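Local coordinates for protein D-psicose 3-epimerase (Agrobacterium tumefaciens, PDB 2HK0) that catalyses the C3 epimerisation that interconverts D-psicose and D-fructose, using a metal-dependent TIM-barrel active site suited to a non-phosphorylated sugar, at residues 202-207 against 226-231; 212-217 against 246-251; 217-222 against 252-257. All blocks are in the same frame, centred on the assembly; numbering follows the deposited sequence.

The three contacts trace one sector of the TIM barrel from the sheet outward. Contact 1 (202-207 with 226-231) pairs neighbouring barrel strands, its centre about 8 Å from the chain centre. Contacts 2 and 3 lie farther out, at about 19 and 18 Å, on the same two helices, 214-221 and 245-254; the centres of the two contacts are about 8 Å apart. Sheet and helix layer meet where Phe228 CZ of contact 1 lies 3.8 Å from Ile248 CG2 of contact 2. Contacts 2 and 3 adjoin along the helix pair, Ala251 CB being 3.6 Å from Ile218 CG2. Asp203 and His229 lie by Glu170 and Glu264, the probable metal region; the helix contacts are peripheral to it.

Contact 1 of 3, residues 202-207 against 226-231; sequences LDTFHM and GHFHTG
Asp203 and His229 meet at a slant, their carboxylate and imidazole planes turned 76° apart. Asp203 OD2 lies in the plane of the imidazole at its edge, 3.4 Å from His229 CB, and is also near ND1. Asp203 reaches this place with CG anti to its backbone N (chi1 -179°). Its other oxygen, OD1, accepts from Phe205 N at 2.9 Å, the N-cap bond that starts helix 204-210. The stronger polar partner of the imidazole is Glu54, reached through NE2.

Both residues belong to parallel strands of the eight-stranded TIM barrel and form a bridge, with His229 N donating to Leu202 O at 2.9 Å. Asp203 and His229 share one face of the sheet with Glu170 and Glu264 close by, a gathering of acidic groups consistent with the metal site of such epimerases.

Leu202 and Phe228 occupy the other face, where Leu202 CB lies 4.0 Å from Phe228 CD1. Met207, present as selenomethionine, crosses the phenyl group at about a right angle in a Met-aromatic contact: its selenium is 5.4 Å from the ring centroid and obliquely placed, although the terminal methyl is doubtful. Thr204 CG2 approaches Phe228 CZ, also obliquely. On its hydroxyl branch, Thr204 OG1 donates to Gly231 O at 2.8 Å, in the carbonyl plane and on a lone pair, joining the start of the helix to the end of strand 225-230.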
loop_
_atom_site.group_PDB
_atom_site.type_symbol
_atom_site.label_atom_id
_atom_site.label_comp_id
_atom_site.label_asym_id
_atom_site.label_seq_id
_atom_site.Cartn_x
_atom_site.Cartn_y
_atom_site.Cartn_z
ATOM N N LEU A 202 14.351 15.829 -3.495
ATOM C CA LEU A 202 12.983 15.303 -3.552
ATOM C C LEU A 202 12.240 15.548 -2.238
ATOM O O LEU A 202 12.848 15.641 -1.169
ATOM C CB LEU A 202 12.999 13.798 -3.871
ATOM C CG LEU A 202 13.678 13.430 -5.196
ATOM C CD1 LEU A 202 13.642 11.907 -5.411
ATOM C CD2 LEU A 202 12.975 14.166 -6.343
ATOM N N ASP A 203 10.917 15.598 -2.324
ATOM C CA ASP A 203 10.070 15.893 -1.168
ATOM C C ASP A 203 8.833 14.975 -1.250
ATOM O O ASP A 203 8.114 14.998 -2.251
ATOM C CB ASP A 203 9.696 17.372 -1.269
ATOM C CG ASP A 203 8.833 17.854 -0.131
ATOM O OD1 ASP A 203 7.971 17.081 0.341
ATOM O OD2 ASP A 203 8.997 19.028 0.263
ATOM N N THR A 204 8.584 14.171 -0.212
ATOM C CA THR A 204 7.457 13.251 -0.258
ATOM C C THR A 204 6.121 13.899 -0.561
ATOM O O THR A 204 5.299 13.302 -1.241
ATOM C CB THR A 204 7.334 12.399 1.022
ATOM O OG1 THR A 204 7.238 13.246 2.175
ATOM C CG2 THR A 204 8.542 11.485 1.141
ATOM N N PHE A 205 5.908 15.116 -0.086
ATOM C CA PHE A 205 4.656 15.815 -0.356
ATOM C C PHE A 205 4.455 16.034 -1.865
ATOM O O PHE A 205 3.345 15.848 -2.394
ATOM C CB PHE A 205 4.637 17.171 0.374
ATOM C CG PHE A 205 3.461 18.065 -0.004
ATOM C CD1 PHE A 205 2.158 17.738 0.375
ATOM C CD2 PHE A 205 3.668 19.228 -0.743
ATOM C CE1 PHE A 205 1.070 18.563 0.020
ATOM C CE2 PHE A 205 2.587 20.065 -1.104
ATOM C CZ PHE A 205 1.289 19.726 -0.718
ATOM N N HIS A 206 5.529 16.415 -2.553
ATOM C CA HIS A 206 5.457 16.698 -3.980
ATOM C C HIS A 206 5.464 15.413 -4.791
ATOM O O HIS A 206 4.759 15.295 -5.797
ATOM C CB HIS A 206 6.625 17.606 -4.386
ATOM C CG HIS A 206 6.639 18.920 -3.662
ATOM N ND1 HIS A 206 5.628 19.843 -3.789
ATOM C CD2 HIS A 206 7.529 19.459 -2.792
ATOM C CE1 HIS A 206 5.889 20.894 -3.029
ATOM N NE2 HIS A 206 7.036 20.686 -2.414
HETATM N N MSE A 207 6.269 14.454 -4.355
HETATM C CA MSE A 207 6.322 13.168 -5.045
HETATM C C MSE A 207 4.931 12.510 -5.016
HETATM O O MSE A 207 4.518 11.865 -5.982
HETATM C CB MSE A 207 7.317 12.229 -4.356
HETATM C CG MSE A 207 8.754 12.658 -4.377
HETATM SE SE MSE A 207 9.809 11.302 -3.411
HETATM C CE MSE A 207 9.897 12.099 -1.730
ATOM N N GLY A 226 20.712 14.848 -3.326
ATOM C CA GLY A 226 21.522 15.546 -2.342
ATOM C C GLY A 226 20.808 16.009 -1.084
ATOM O O GLY A 226 21.459 16.325 -0.092
ATOM N N HIS A 227 19.476 16.041 -1.116
ATOM C CA HIS A 227 18.679 16.488 0.029
ATOM C C HIS A 227 17.282 15.852 -0.095
ATOM O O HIS A 227 16.833 15.538 -1.201
ATOM C CB HIS A 227 18.594 18.020 0.015
ATOM C CG HIS A 227 18.346 18.631 1.358
ATOM N ND1 HIS A 227 18.988 18.204 2.503
ATOM C CD2 HIS A 227 17.552 19.664 1.735
ATOM C CE1 HIS A 227 18.601 18.945 3.526
ATOM N NE2 HIS A 227 17.728 19.839 3.088
ATOM N N PHE A 228 16.599 15.662 1.029
ATOM C CA PHE A 228 15.297 14.990 1.035
ATOM C C PHE A 228 14.362 15.581 2.092
ATOM O O PHE A 228 14.755 15.785 3.245
ATOM C CB PHE A 228 15.531 13.498 1.333
ATOM C CG PHE A 228 14.360 12.591 1.014
ATOM C CD1 PHE A 228 13.938 12.403 -0.294
ATOM C CD2 PHE A 228 13.744 11.851 2.025
ATOM C CE1 PHE A 228 12.923 11.485 -0.603
ATOM C CE2 PHE A 228 12.724 10.927 1.737
ATOM C CZ PHE A 228 12.314 10.743 0.424
ATOM N N HIS A 229 13.120 15.837 1.696
ATOM C CA HIS A 229 12.117 16.384 2.606
ATOM C C HIS A 229 11.005 15.362 2.828
ATOM O O HIS A 229 10.611 14.649 1.893
ATOM C CB HIS A 229 11.504 17.667 2.020
ATOM C CG HIS A 229 12.294 18.904 2.313
ATOM N ND1 HIS A 229 11.841 20.167 1.999
ATOM C CD2 HIS A 229 13.472 19.075 2.955
ATOM C CE1 HIS A 229 12.701 21.064 2.444
ATOM N NE2 HIS A 229 13.700 20.427 3.029
ATOM N N THR A 230 10.473 15.315 4.048
ATOM C CA THR A 230 9.411 14.372 4.369
ATOM C C THR A 230 8.181 15.005 5.017
ATOM O O THR A 230 8.265 16.042 5.683
ATOM C CB THR A 230 9.903 13.293 5.316
ATOM O OG1 THR A 230 10.498 13.923 6.454
ATOM C CG2 THR A 230 10.927 12.394 4.617
ATOM N N GLY A 231 7.049 14.336 4.826
ATOM C CA GLY A 231 5.781 14.779 5.379
ATOM C C GLY A 231 4.713 13.874 4.800
ATOM O O GLY A 231 4.951 13.212 3.785
#

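Contact 2 of 3, residues 212-217 against 246-251; sequences DSFGDA and HEIGLA
Glu247 reaches across to Gly215 with a straight side chain, and its path explains most of the polar contact. From CB, which points toward 212-217 but stays more than 4.2 Å from it, the chain runs outward with CG anti to the backbone N (chi1 -179°) and remains extended beyond. CG only approaches the backbone of Gly215, and CD comes to 3.8 Å from Gly215 N. At the tip, OE2 accepts from Gly215 N at 2.9 Å with an N-H...O angle of 156°; the donor comes from the anti side of the carboxylate, tilted 22° from its plane.

The same oxygen takes a second bond, from a water whose O is 2.8 Å from Glu247 OE2. That water accepts in turn from Phe214 N at 3.2 Å, and it lies in plane at the edge of the Phe214 ring. Ser213, the N-cap, adds its own bond: OG accepts from Asp216 N at 3.1 Å. The N-H groups of Phe214, Gly215 and Asp216 in the first turn are thus all engaged, and a carboxylate at this helix start would probably interact favourably with the helix dipole.

Beside this polar edge the packing is close. Ile248 CD1 sits 3.2 Å from Phe214 CB and meets the ring obliquely, while Ala251 CB rests 3.8 Å from Gly215 CA. Gly215 carries no CB on the side where Glu247 OE2, the oxygen bound by its own N-H, comes in close. Leu250 instead packs on Asp216 of a third subunit. This is the pairing of neighbouring outer helices in a TIM barrel, here with one helix's glutamate binding the N-terminal turn of the other.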
loop_
_atom_site.group_PDB
_atom_site.type_symbol
_atom_site.label_atom_id
_atom_site.label_comp_id
_atom_site.label_asym_id
_atom_site.label_seq_id
_atom_site.Cartn_x
_atom_site.Cartn_y
_atom_site.Cartn_z
ATOM N N ASP A 212 5.102 8.482 -10.450
ATOM C CA ASP A 212 4.492 7.195 -10.752
ATOM C C ASP A 212 4.806 6.222 -9.595
ATOM O O ASP A 212 3.954 5.424 -9.192
ATOM C CB ASP A 212 5.064 6.636 -12.069
ATOM C CG ASP A 212 4.553 5.234 -12.376
ATOM O OD1 ASP A 212 3.328 5.002 -12.269
ATOM O OD2 ASP A 212 5.374 4.363 -12.739
ATOM N N SER A 213 6.026 6.301 -9.065
ATOM C CA SER A 213 6.466 5.428 -7.968
ATOM C C SER A 213 7.506 6.124 -7.073
ATOM O O SER A 213 8.483 6.677 -7.577
ATOM C CB SER A 213 7.071 4.138 -8.546
ATOM O OG SER A 213 7.851 3.454 -7.570
ATOM N N PHE A 214 7.303 6.081 -5.754
ATOM C CA PHE A 214 8.229 6.723 -4.813
ATOM C C PHE A 214 9.612 6.064 -4.898
ATOM O O PHE A 214 10.640 6.751 -4.996
ATOM C CB PHE A 214 7.713 6.628 -3.363
ATOM C CG PHE A 214 6.497 7.469 -3.089
ATOM C CD1 PHE A 214 5.218 6.958 -3.293
ATOM C CD2 PHE A 214 6.626 8.771 -2.616
ATOM C CE1 PHE A 214 4.082 7.741 -3.025
ATOM C CE2 PHE A 214 5.504 9.548 -2.346
ATOM C CZ PHE A 214 4.230 9.032 -2.552
ATOM N N GLY A 215 9.630 4.730 -4.851
ATOM C CA GLY A 215 10.886 4.019 -4.933
ATOM C C GLY A 215 11.601 4.295 -6.244
ATOM O O GLY A 215 12.821 4.506 -6.264
ATOM N N ASP A 216 10.854 4.289 -7.344
ATOM C CA ASP A 216 11.449 4.536 -8.650
ATOM C C ASP A 216 12.007 5.943 -8.763
ATOM O O ASP A 216 13.059 6.131 -9.365
ATOM C CB ASP A 216 10.439 4.319 -9.782
ATOM C CG ASP A 216 10.274 2.845 -10.152
ATOM O OD1 ASP A 216 11.012 1.984 -9.613
ATOM O OD2 ASP A 216 9.403 2.548 -11.002
ATOM N N ALA A 217 11.309 6.925 -8.185
ATOM C CA ALA A 217 11.763 8.312 -8.266
ATOM C C ALA A 217 13.086 8.477 -7.496
ATOM O O ALA A 217 14.010 9.181 -7.934
ATOM C CB ALA A 217 10.688 9.250 -7.698
ATOM N N HIS A 246 8.014 2.397 4.291
ATOM C CA HIS A 246 8.887 1.246 4.130
ATOM C C HIS A 246 9.535 1.222 2.736
ATOM O O HIS A 246 10.735 0.980 2.601
ATOM C CB HIS A 246 8.101 -0.038 4.398
ATOM C CG HIS A 246 8.925 -1.286 4.258
ATOM N ND1 HIS A 246 8.853 -2.101 3.153
ATOM C CD2 HIS A 246 9.849 -1.843 5.075
ATOM C CE1 HIS A 246 9.696 -3.109 3.293
ATOM N NE2 HIS A 246 10.314 -2.976 4.451
ATOM N N GLU A 247 8.740 1.476 1.704
ATOM C CA GLU A 247 9.240 1.513 0.328
ATOM C C GLU A 247 10.282 2.642 0.176
ATOM O O GLU A 247 11.325 2.477 -0.473
ATOM C CB GLU A 247 8.075 1.770 -0.638
ATOM C CG GLU A 247 8.486 1.797 -2.112
ATOM C CD GLU A 247 7.353 2.235 -3.028
ATOM O OE1 GLU A 247 6.189 1.935 -2.704
ATOM O OE2 GLU A 247 7.616 2.863 -4.075
ATOM N N ILE A 248 9.984 3.784 0.785
ATOM C CA ILE A 248 10.869 4.949 0.736
ATOM C C ILE A 248 12.192 4.568 1.405
ATOM O O ILE A 248 13.267 4.805 0.865
ATOM C CB ILE A 248 10.271 6.150 1.525
ATOM C CG1 ILE A 248 8.920 6.579 0.931
ATOM C CG2 ILE A 248 11.272 7.311 1.565
ATOM C CD1 ILE A 248 8.987 7.101 -0.430
ATOM N N GLY A 249 12.093 3.990 2.597
ATOM C CA GLY A 249 13.287 3.594 3.331
ATOM C C GLY A 249 14.174 2.671 2.513
ATOM O O GLY A 249 15.392 2.857 2.463
ATOM N N LEU A 250 13.564 1.676 1.876
ATOM C CA LEU A 250 14.302 0.718 1.052
ATOM C C LEU A 250 15.011 1.406 -0.114
ATOM O O LEU A 250 16.167 1.103 -0.409
ATOM C CB LEU A 250 13.346 -0.352 0.506
ATOM C CG LEU A 250 13.288 -1.752 1.136
ATOM C CD1 LEU A 250 13.856 -1.758 2.531
ATOM C CD2 LEU A 250 11.840 -2.232 1.135
ATOM N N ALA A 251 14.313 2.323 -0.782
ATOM C CA ALA A 251 14.894 3.029 -1.911
ATOM C C ALA A 251 16.087 3.885 -1.459
ATOM O O ALA A 251 17.135 3.880 -2.109
ATOM C CB ALA A 251 13.836 3.897 -2.592
HETATM O O HOH W 1 5.177 3.761 -5.138
#

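Contact 3 of 3, residues 217-222 against 252-257; sequences AIRTAG and LRDINY
Ile255 holds CG1 between its backbone N and carbonyl carbon (chi1 67°), which carries CD1 between Ile218 and Gly222. CD1 lies 3.8 Å from Ile218 CG2 and 3.7 Å from Gly222 O, with the two isoleucines crossing at about a right angle. The second branch, Ile255 CG2, rests on the backbone, 3.9 Å from both Gly222 CA and Arg219 CA.

Arg219 bends at chi2 and chi3 to bring its guanidinium to Asp254. NH1 donates to OD2 at 3.2 Å, approaching nearly along the carboxylate C-O direction, with OD2 tilted from the guanidinium plane. The 141° N-H...O angle and planes 47° apart describe a salt bridge carried by one hydrogen bond, which is rather bent. NH2 forms a salt bridge with Asp216 of its own helix, the stronger partner, while NH1 reaches across to Asp254 of helix 245-254.

Asn256, with positive phi, closes helix 245-254 in a Schellman motif, Tyr257 N bonding to Leu252 O and Asn256 N to Arg253 O. Leu252 CD2 touches Ile218 CG2 while its CD1 branch packs inward on Phe228, and Ile255 reaches Leu225; both residues thus join the helix pair to barrel strand 225-230.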
loop_
_atom_site.group_PDB
_atom_site.type_symbol
_atom_site.label_atom_id
_atom_site.label_comp_id
_atom_site.label_asym_id
_atom_site.label_seq_id
_atom_site.Cartn_x
_atom_site.Cartn_y
_atom_site.Cartn_z
ATOM N N ALA A 217 11.309 6.925 -8.185
ATOM C CA ALA A 217 11.763 8.312 -8.266
ATOM C C ALA A 217 13.086 8.477 -7.496
ATOM O O ALA A 217 14.010 9.181 -7.934
ATOM C CB ALA A 217 10.688 9.250 -7.698
ATOM N N ILE A 218 13.180 7.803 -6.358
ATOM C CA ILE A 218 14.377 7.886 -5.523
ATOM C C ILE A 218 15.557 7.217 -6.208
ATOM O O ILE A 218 16.668 7.744 -6.215
ATOM C CB ILE A 218 14.108 7.241 -4.155
ATOM C CG1 ILE A 218 13.166 8.157 -3.370
ATOM C CG2 ILE A 218 15.419 7.001 -3.402
ATOM C CD1 ILE A 218 12.619 7.561 -2.077
ATOM N N ARG A 219 15.308 6.062 -6.810
ATOM C CA ARG A 219 16.363 5.361 -7.507
ATOM C C ARG A 219 16.785 6.160 -8.740
ATOM O O ARG A 219 17.954 6.154 -9.112
ATOM C CB ARG A 219 15.876 3.978 -7.919
ATOM C CG ARG A 219 16.662 2.866 -7.297
ATOM C CD ARG A 219 15.786 1.952 -6.495
ATOM N NE ARG A 219 14.497 1.747 -7.137
ATOM C CZ ARG A 219 13.450 1.234 -6.509
ATOM N NH1 ARG A 219 13.568 0.872 -5.239
ATOM N NH2 ARG A 219 12.284 1.137 -7.136
ATOM N N THR A 220 15.825 6.835 -9.377
ATOM C CA THR A 220 16.124 7.647 -10.554
ATOM C C THR A 220 17.077 8.761 -10.135
ATOM O O THR A 220 18.048 9.060 -10.829
ATOM C CB THR A 220 14.836 8.252 -11.153
ATOM O OG1 THR A 220 14.079 7.215 -11.780
ATOM C CG2 THR A 220 15.159 9.312 -12.181
ATOM N N ALA A 221 16.807 9.374 -8.989
ATOM C CA ALA A 221 17.678 10.442 -8.490
ATOM C C ALA A 221 19.046 9.837 -8.222
ATOM O O ALA A 221 20.081 10.442 -8.517
ATOM C CB ALA A 221 17.107 11.036 -7.197
ATOM N N GLY A 222 19.033 8.642 -7.640
ATOM C CA GLY A 222 20.253 7.911 -7.349
ATOM C C GLY A 222 21.399 8.710 -6.755
ATOM O O GLY A 222 21.237 9.400 -5.752
ATOM N N LEU A 252 15.936 4.613 -0.352
ATOM C CA LEU A 252 17.034 5.439 0.153
ATOM C C LEU A 252 18.246 4.533 0.434
ATOM O O LEU A 252 19.379 4.883 0.106
ATOM C CB LEU A 252 16.604 6.204 1.425
ATOM C CG LEU A 252 15.534 7.288 1.204
ATOM C CD1 LEU A 252 15.168 7.927 2.542
ATOM C CD2 LEU A 252 16.047 8.361 0.235
ATOM N N ARG A 253 18.007 3.362 1.021
ATOM C CA ARG A 253 19.109 2.440 1.275
ATOM C C ARG A 253 19.675 1.875 -0.040
ATOM O O ARG A 253 20.886 1.716 -0.172
ATOM C CB ARG A 253 18.671 1.305 2.206
ATOM C CG ARG A 253 19.064 1.547 3.672
ATOM C CD ARG A 253 17.876 1.849 4.592
ATOM N NE ARG A 253 17.057 0.659 4.821
ATOM C CZ ARG A 253 15.805 0.686 5.269
ATOM N NH1 ARG A 253 15.216 1.843 5.546
ATOM N NH2 ARG A 253 15.135 -0.448 5.424
ATOM N N ASP A 254 18.807 1.597 -1.014
ATOM C CA ASP A 254 19.253 1.085 -2.318
ATOM C C ASP A 254 20.285 2.039 -2.918
ATOM O O ASP A 254 21.266 1.603 -3.520
ATOM C CB ASP A 254 18.103 0.987 -3.333
ATOM C CG ASP A 254 17.247 -0.262 -3.168
ATOM O OD1 ASP A 254 17.722 -1.248 -2.559
ATOM O OD2 ASP A 254 16.091 -0.252 -3.678
ATOM N N ILE A 255 20.062 3.346 -2.776
ATOM C CA ILE A 255 21.006 4.302 -3.345
ATOM C C ILE A 255 22.091 4.745 -2.369
ATOM O O ILE A 255 22.838 5.695 -2.648
ATOM C CB ILE A 255 20.279 5.554 -3.898
ATOM C CG1 ILE A 255 19.644 6.357 -2.763
ATOM C CG2 ILE A 255 19.215 5.128 -4.889
ATOM C CD1 ILE A 255 19.102 7.730 -3.226
ATOM N N ASN A 256 22.181 4.058 -1.233
ATOM C CA ASN A 256 23.171 4.391 -0.217
ATOM C C ASN A 256 23.095 5.859 0.214
ATOM O O ASN A 256 24.131 6.505 0.429
ATOM C CB ASN A 256 24.595 4.115 -0.727
ATOM C CG ASN A 256 24.858 2.647 -0.958
ATOM O OD1 ASN A 256 24.522 1.810 -0.122
ATOM N ND2 ASN A 256 25.478 2.324 -2.091
ATOM N N TYR A 257 21.885 6.391 0.345
ATOM C CA TYR A 257 21.740 7.779 0.755
ATOM C C TYR A 257 22.277 7.981 2.175
ATOM O O TYR A 257 21.869 7.281 3.109
ATOM C CB TYR A 257 20.269 8.196 0.718
ATOM C CG TYR A 257 20.046 9.665 0.965
ATOM C CD1 TYR A 257 20.491 10.611 0.049
ATOM C CD2 TYR A 257 19.378 10.107 2.102
ATOM C CE1 TYR A 257 20.277 11.969 0.258
ATOM C CE2 TYR A 257 19.148 11.469 2.323
ATOM C CZ TYR A 257 19.603 12.390 1.392
ATOM O OH TYR A 257 19.376 13.731 1.579
#